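Local coordinates for B12-binding domain-containing protein (Kitasatospora setae, PDB 6WTE) that binds cobalamin and a [4Fe-4S] cluster and, as the radical SAM methylase TsrM, probably transfers methyl groups by a non-radical route, at residues 154-158 and 159-163; 258-262 and 263-267; 283-286 and 287-290. All blocks are in the same frame, centred on the assembly; numbering follows the deposited sequence.

Contact 1. Residues 154-158 and 159-163; sequences RNTER and GAVRV
T156 sets its methyl CG2 against CG2 of V161, 4.2 Å away, the two side chains crossing at a slant. The two residues belong to a tight beta hairpin, strands 153-156 and 159-162 joined by a type I turn from T156 to G159, which ends the mixed sheet whose parallel strands form the B12-binding fold. OG1 of T156 stands between its own backbone N and carbonyl carbon (chi1 80°), and from there donates to G159 O at 2.6 Å, in the carbonyl plane and on a lone pair. The same oxygen takes T156 N from above that plane, so one carbonyl is held by two donors of a single residue. OG1 also accepts from R158 N, closing an ST turn, a double duty that suits threonine. Glycine suits position 159 because, at a phi of 126°, a side chain would be jammed against the preceding carbonyl. Next along the ladder, R154 and V161 form an antiparallel hydrogen-bonded pair, N to O in both directions, and N155 faces A160 in a non-hydrogen-bonded pair. A160, small and buried, packs on F113 of helix 112-119, whereas N155 sends ND2 to I121 O. V161 is exposed; the extended R158 chain reaches back across it and lays one face of its guanidinium on CG2, with NH1 3.7 Å away. R154 turns its NH1 to D145 and T146. At the guanidinium edge, R154 NE donates to the O of a water at 3.0 Å, and that water O donates in turn to V161 O at 3.2 Å.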
loop_
_atom_site.group_PDB
_atom_site.type_symbol
_atom_site.label_atom_id
_atom_site.label_comp_id
_atom_site.label_asym_id
_atom_site.label_seq_id
_atom_site.Cartn_x
_atom_site.Cartn_y
_atom_site.Cartn_z
ATOM N N ARG A 154 19.159 10.859 -7.725
ATOM C CA ARG A 154 19.935 11.952 -7.158
ATOM C C ARG A 154 19.369 13.284 -7.628
ATOM O O ARG A 154 19.184 13.502 -8.830
ATOM C CB ARG A 154 21.417 11.830 -7.528
ATOM C CG ARG A 154 21.999 10.480 -7.133
ATOM C CD ARG A 154 23.516 10.434 -7.235
ATOM N NE ARG A 154 24.065 11.179 -8.356
ATOM C CZ ARG A 154 25.304 11.654 -8.389
ATOM N NH1 ARG A 154 26.117 11.471 -7.352
ATOM N NH2 ARG A 154 25.733 12.317 -9.450
ATOM N N ASN A 155 19.097 14.167 -6.679
ATOM C CA ASN A 155 18.530 15.480 -6.981
ATOM C C ASN A 155 19.650 16.411 -7.417
ATOM O O ASN A 155 20.415 16.914 -6.588
ATOM C CB ASN A 155 17.805 16.040 -5.766
ATOM C CG ASN A 155 16.827 17.143 -6.121
ATOM O OD1 ASN A 155 16.704 17.527 -7.282
ATOM N ND2 ASN A 155 16.120 17.654 -5.118
ATOM N N THR A 156 19.773 16.631 -8.719
ATOM C CA THR A 156 20.759 17.590 -9.196
ATOM C C THR A 156 20.142 18.982 -9.279
ATOM O O THR A 156 18.938 19.174 -9.108
ATOM C CB THR A 156 21.307 17.186 -10.561
ATOM O OG1 THR A 156 20.376 17.579 -11.573
ATOM C CG2 THR A 156 21.520 15.683 -10.627
ATOM N N GLU A 157 20.982 19.967 -9.599
ATOM C CA GLU A 157 20.481 21.329 -9.714
ATOM C C GLU A 157 19.474 21.486 -10.847
ATOM O O GLU A 157 18.654 22.409 -10.811
ATOM C CB GLU A 157 21.652 22.291 -9.904
ATOM C CG GLU A 157 22.574 22.345 -8.703
ATOM C CD GLU A 157 23.638 23.416 -8.834
ATOM O OE1 GLU A 157 24.727 23.115 -9.369
ATOM O OE2 GLU A 157 23.379 24.560 -8.407
ATOM N N ARG A 158 19.500 20.604 -11.842
ATOM C CA ARG A 158 18.568 20.678 -12.958
ATOM C C ARG A 158 17.444 19.657 -12.842
ATOM O O ARG A 158 16.658 19.503 -13.783
ATOM C CB ARG A 158 19.310 20.498 -14.282
ATOM C CG ARG A 158 19.961 19.145 -14.442
ATOM C CD ARG A 158 20.497 18.947 -15.850
ATOM N NE ARG A 158 20.541 17.532 -16.211
ATOM C CZ ARG A 158 21.494 16.691 -15.823
ATOM N NH1 ARG A 158 21.452 15.420 -16.199
ATOM N NH2 ARG A 158 22.487 17.119 -15.050
ATOM N N GLY A 159 17.353 18.964 -11.715
ATOM C CA GLY A 159 16.300 18.009 -11.447
ATOM C C GLY A 159 16.855 16.655 -11.066
ATOM O O GLY A 159 18.062 16.417 -11.073
ATOM N N ALA A 160 15.933 15.743 -10.748
ATOM C CA ALA A 160 16.307 14.414 -10.291
ATOM C C ALA A 160 16.710 13.533 -11.467
ATOM O O ALA A 160 16.017 13.488 -12.489
ATOM C CB ALA A 160 15.158 13.766 -9.514
ATOM N N VAL A 161 17.830 12.828 -11.314
ATOM C CA VAL A 161 18.377 11.940 -12.333
ATOM C C VAL A 161 18.784 10.637 -11.657
ATOM O O VAL A 161 19.338 10.652 -10.553
ATOM C CB VAL A 161 19.586 12.575 -13.053
ATOM C CG1 VAL A 161 20.106 11.647 -14.145
ATOM C CG2 VAL A 161 19.218 13.940 -13.625
ATOM N N ARG A 162 18.508 9.510 -12.310
ATOM C CA ARG A 162 18.734 8.202 -11.705
ATOM C C ARG A 162 19.995 7.536 -12.249
ATOM O O ARG A 162 20.252 7.556 -13.456
ATOM C CB ARG A 162 17.529 7.292 -11.946
ATOM C CG ARG A 162 17.567 5.989 -11.185
ATOM C CD ARG A 162 16.255 5.254 -11.411
ATOM N NE ARG A 162 16.213 3.925 -10.813
ATOM C CZ ARG A 162 16.196 2.799 -11.516
ATOM N NH1 ARG A 162 16.238 2.846 -12.843
ATOM N NH2 ARG A 162 16.135 1.627 -10.894
ATOM N N VAL A 163 20.779 6.955 -11.348
ATOM C CA VAL A 163 21.882 6.069 -11.742
ATOM C C VAL A 163 21.299 4.748 -12.237
ATOM O O VAL A 163 20.462 4.148 -11.538
ATOM C CB VAL A 163 22.824 5.837 -10.559
ATOM C CG1 VAL A 163 24.000 4.969 -10.981
ATOM C CG2 VAL A 163 23.300 7.171 -9.951
HETATM O O HOH W 1 22.494 10.990 -10.885
#

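Contact 2. Residues 258-262 and 263-267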
loop_
_atom_site.group_PDB
_atom_site.type_symbol
_atom_site.label_atom_id
_atom_site.label_comp_id
_atom_site.label_asym_id
_atom_site.label_seq_id
_atom_site.Cartn_x
_atom_site.Cartn_y
_atom_site.Cartn_z
ATOM N N SER A 258 9.060 -15.108 15.658
ATOM C CA SER A 258 9.514 -14.052 16.559
ATOM C C SER A 258 8.374 -13.112 16.926
ATOM O O SER A 258 8.232 -12.721 18.091
ATOM C CB SER A 258 10.659 -13.266 15.920
ATOM O OG SER A 258 11.116 -12.249 16.799
ATOM N N LEU A 259 7.550 -12.739 15.944
ATOM C CA LEU A 259 6.361 -11.943 16.235
ATOM C C LEU A 259 5.446 -12.670 17.216
ATOM O O LEU A 259 5.028 -12.103 18.233
ATOM C CB LEU A 259 5.615 -11.633 14.939
ATOM C CG LEU A 259 6.314 -10.663 13.987
ATOM C CD1 LEU A 259 5.546 -10.529 12.674
ATOM C CD2 LEU A 259 6.472 -9.309 14.672
ATOM N N ALA A 260 5.143 -13.942 16.937
ATOM C CA ALA A 260 4.225 -14.684 17.793
ATOM C C ALA A 260 4.774 -14.836 19.204
ATOM O O ALA A 260 4.004 -14.841 20.172
ATOM C CB ALA A 260 3.935 -16.060 17.194
ATOM N N ALA A 261 6.095 -14.956 19.341
ATOM C CA ALA A 261 6.689 -15.101 20.666
ATOM C C ALA A 261 6.448 -13.867 21.526
ATOM O O ALA A 261 6.356 -13.978 22.754
ATOM C CB ALA A 261 8.187 -15.385 20.540
ATOM N N GLN A 262 6.368 -12.689 20.907
ATOM C CA GLN A 262 6.085 -11.455 21.630
ATOM C C GLN A 262 4.600 -11.236 21.877
ATOM O O GLN A 262 4.235 -10.199 22.440
ATOM C CB GLN A 262 6.637 -10.243 20.870
ATOM C CG GLN A 262 8.078 -10.362 20.433
ATOM C CD GLN A 262 8.480 -9.235 19.498
ATOM O OE1 GLN A 262 8.237 -8.061 19.783
ATOM N NE2 GLN A 262 9.059 -9.590 18.357
ATOM N N GLY A 263 3.737 -12.166 21.466
ATOM C CA GLY A 263 2.305 -11.983 21.597
ATOM C C GLY A 263 1.641 -11.362 20.386
ATOM O O GLY A 263 0.435 -11.092 20.425
ATOM N N ILE A 264 2.398 -11.112 19.324
ATOM C CA ILE A 264 1.842 -10.528 18.092
ATOM C C ILE A 264 1.338 -11.710 17.273
ATOM O O ILE A 264 2.009 -12.242 16.387
ATOM C CB ILE A 264 2.872 -9.667 17.353
ATOM C CG1 ILE A 264 3.370 -8.532 18.262
ATOM C CG2 ILE A 264 2.293 -9.124 16.047
ATOM C CD1 ILE A 264 4.518 -7.713 17.654
ATOM N N LEU A 265 0.119 -12.144 17.598
ATOM C CA LEU A 265 -0.439 -13.385 17.068
ATOM C C LEU A 265 -1.189 -13.184 15.758
ATOM O O LEU A 265 -1.129 -14.050 14.878
ATOM C CB LEU A 265 -1.363 -14.024 18.105
ATOM C CG LEU A 265 -0.707 -14.401 19.434
ATOM C CD1 LEU A 265 -1.761 -14.985 20.368
ATOM C CD2 LEU A 265 0.429 -15.391 19.207
ATOM N N ASP A 266 -1.894 -12.066 15.610
ATOM C CA ASP A 266 -2.535 -11.726 14.343
ATOM C C ASP A 266 -1.506 -11.119 13.400
ATOM O O ASP A 266 -0.946 -10.053 13.684
ATOM C CB ASP A 266 -3.689 -10.751 14.572
ATOM C CG ASP A 266 -4.833 -11.371 15.343
ATOM O OD1 ASP A 266 -5.638 -12.100 14.728
ATOM O OD2 ASP A 266 -4.913 -11.149 16.570
ATOM N N GLN A 267 -1.259 -11.783 12.278
ATOM C CA GLN A 267 -0.267 -11.326 11.317
ATOM C C GLN A 267 -0.901 -11.234 9.943
ATOM O O GLN A 267 -1.651 -12.124 9.532
ATOM C CB GLN A 267 0.951 -12.255 11.295
ATOM C CG GLN A 267 1.591 -12.396 12.675
ATOM C CD GLN A 267 2.759 -13.361 12.706
ATOM O OE1 GLN A 267 3.248 -13.790 11.666
ATOM N NE2 GLN A 267 3.212 -13.706 13.912
#
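L259 and Q267 cross where a helix gives way to a strand, NE2 of Q267 lying 3.3 Å from CB of L259 and its amide carbon resting against CD1. This is the tight, buried side. The amide of Q267 is held by NE2, which donates almost straight (171°) to I264 O at 3.1 Å and also to M256 O, in helix 249-261 one turn before A260. Q267 carries CG beside its backbone N (chi1 -57°) and extends from there, which brings the amide back to L259 and A260 in the last turn of the helix. Replacing Q267 by alanine would remove NE2, and the carbonyls of I264 and M256 would probably lose this donor while a gap opened beside L259. I264 packs its CD1 against CD2 of L259 at 3.9 Å, and L265 brings CD2 near CB of A260, whose small methyl suits the close approach.

The looser side is the turn itself, a Schellman motif: G263 N bonds to A260 O at 3.0 Å and I264 N to L259 O. G263 has a positive phi (92°), at which a CB would clash with Q262 O; hence glycine. A261 is exposed there, and Q262 partly so, its amide tied to S258 O, R199 O and S201 OG. I264 leans on Y213 of helix 209-214, D266 forms a salt bridge with R304, and strand 266-269 runs parallel between strands 219-221 and 304-309 of the radical SAM core, with helix 249-261 leading into it.

Contact 3. Residues 283-286 and 287-290; sequences NLLR and EIVR
I288 leans back over the preceding turn of its helix, CD1 standing 4.3 Å from CG of L284 and 4.4 Å from CD2 of L285. With CG1 beside the backbone N (chi1 -65°), its longer branch runs back along the helix, and CG1 comes within 3.3 Å of L284 O. V289 likewise sets CG2 against L285 O. Beneath these side chains runs the regular i to i+4 ladder: E287 N to N283 O, I288 N to L284 O, V289 N to L285 O and R290 N to R286 O.

This helix, 278-294, is the helical arm of a beta-alpha-beta unit between strands 266-269 and 304-309 in the radical SAM core. On its polar flank E287 and R290, three residues apart, form a salt bridge. R290 offers NE and NH2 side-on, one to each carboxylate oxygen: NE reaches OE1 at 3.0 Å, nearly straight at 174°, and NH2 reaches OE2 at 2.8 Å. Both oxygens are met on their syn side and lie close to the guanidinium plane, though the carboxylate itself is tilted against it; the double grip should limit rotation of either group. The bends that bring the two together are at chi2 of E287 (63°) and chi3 of R290.

Branched aliphatic residues suit the buried side, which packs against the neighbouring helices and the loop at L303: L284 on V252 and V253 of helix 249-261, L285 on F318 and L322 of helix 316-325, and I288 on L303. Among the charges, OE2 of E287 is shared with R291, and R286, only weakly bonded through NH1 to N283 OD1, places NH2 on E317 of helix 316-325.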
loop_
_atom_site.group_PDB
_atom_site.type_symbol
_atom_site.label_atom_id
_atom_site.label_comp_id
_atom_site.label_asym_id
_atom_site.label_seq_id
_atom_site.Cartn_x
_atom_site.Cartn_y
_atom_site.Cartn_z
ATOM N N ASN A 283 4.592 -23.667 -0.042
ATOM C CA ASN A 283 5.753 -24.119 0.721
ATOM C C ASN A 283 5.854 -23.392 2.057
ATOM O O ASN A 283 6.236 -23.988 3.076
ATOM C CB ASN A 283 7.034 -23.905 -0.090
ATOM C CG ASN A 283 7.220 -24.941 -1.175
ATOM O OD1 ASN A 283 6.679 -26.043 -1.096
ATOM N ND2 ASN A 283 7.997 -24.594 -2.197
ATOM N N LEU A 284 5.524 -22.100 2.072
ATOM C CA LEU A 284 5.537 -21.341 3.317
ATOM C C LEU A 284 4.532 -21.905 4.316
ATOM O O LEU A 284 4.851 -22.100 5.495
ATOM C CB LEU A 284 5.226 -19.876 3.032
ATOM C CG LEU A 284 5.349 -18.997 4.276
ATOM C CD1 LEU A 284 6.816 -18.838 4.625
ATOM C CD2 LEU A 284 4.692 -17.650 4.039
ATOM N N LEU A 285 3.298 -22.153 3.860
ATOM C CA LEU A 285 2.274 -22.687 4.751
ATOM C C LEU A 285 2.670 -24.063 5.272
ATOM O O LEU A 285 2.498 -24.358 6.461
ATOM C CB LEU A 285 0.930 -22.740 4.026
ATOM C CG LEU A 285 0.407 -21.362 3.605
ATOM C CD1 LEU A 285 -0.810 -21.508 2.696
ATOM C CD2 LEU A 285 0.075 -20.509 4.823
ATOM N N ARG A 286 3.234 -24.902 4.401
ATOM C CA ARG A 286 3.704 -26.215 4.829
ATOM C C ARG A 286 4.737 -26.099 5.946
ATOM O O ARG A 286 4.712 -26.878 6.905
ATOM C CB ARG A 286 4.287 -26.980 3.640
ATOM C CG ARG A 286 3.254 -27.426 2.603
ATOM C CD ARG A 286 3.889 -28.296 1.524
ATOM N NE ARG A 286 2.929 -28.630 0.473
ATOM C CZ ARG A 286 2.926 -28.083 -0.738
ATOM N NH1 ARG A 286 3.844 -27.181 -1.068
ATOM N NH2 ARG A 286 2.007 -28.444 -1.624
ATOM N N GLU A 287 5.664 -25.144 5.834
ATOM C CA GLU A 287 6.663 -24.975 6.886
ATOM C C GLU A 287 6.031 -24.479 8.181
ATOM O O GLU A 287 6.415 -24.922 9.271
ATOM C CB GLU A 287 7.768 -24.028 6.414
ATOM C CG GLU A 287 8.810 -23.705 7.478
ATOM C CD GLU A 287 9.586 -24.923 7.941
ATOM O OE1 GLU A 287 9.530 -25.982 7.274
ATOM O OE2 GLU A 287 10.266 -24.820 8.985
ATOM N N ILE A 288 5.054 -23.573 8.086
ATOM C CA ILE A 288 4.360 -23.105 9.283
ATOM C C ILE A 288 3.675 -24.272 9.981
ATOM O O ILE A 288 3.756 -24.431 11.207
ATOM C CB ILE A 288 3.346 -22.005 8.928
ATOM C CG1 ILE A 288 4.058 -20.752 8.408
ATOM C CG2 ILE A 288 2.499 -21.667 10.142
ATOM C CD1 ILE A 288 3.088 -19.710 7.892
ATOM N N VAL A 289 2.982 -25.100 9.202
ATOM C CA VAL A 289 2.285 -26.255 9.760
ATOM C C VAL A 289 3.276 -27.222 10.387
ATOM O O VAL A 289 3.035 -27.767 11.471
ATOM C CB VAL A 289 1.441 -26.937 8.668
ATOM C CG1 VAL A 289 0.909 -28.279 9.161
ATOM C CG2 VAL A 289 0.306 -26.028 8.248
ATOM N N ARG A 290 4.414 -27.437 9.722
ATOM C CA ARG A 290 5.397 -28.383 10.237
ATOM C C ARG A 290 5.942 -27.933 11.585
ATOM O O ARG A 290 6.083 -28.747 12.503
ATOM C CB ARG A 290 6.543 -28.556 9.239
ATOM C CG ARG A 290 7.568 -29.598 9.666
ATOM C CD ARG A 290 8.888 -29.451 8.918
ATOM N NE ARG A 290 9.612 -28.238 9.300
ATOM C CZ ARG A 290 10.333 -28.119 10.412
ATOM N NH1 ARG A 290 10.421 -29.136 11.258
ATOM N NH2 ARG A 290 10.963 -26.982 10.683
#

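Overall arrangement
The three contacts follow one another along the chain. Contact 1 lies at the edge of the sheet that carries the B12-binding fold, contacts 2 and 3 in the radical SAM core, and the centre of contact 1 is about 42 Å from that of contact 2 and about 45 Å from that of contact 3. Contacts 2 and 3 are neighbours, about 17 Å between centres and about 7 Å between nearest atoms without touching; strand 266-269, entered in contact 2, is followed by the helix of contact 3. None of the three touches cobalamin: the side chain of Q267 is about 8 Å from it, that of R154 about 12 Å and that of L284 about 13 Å. The Q267 side chain is about 6 Å from that of L218, a cobalamin-binding residue.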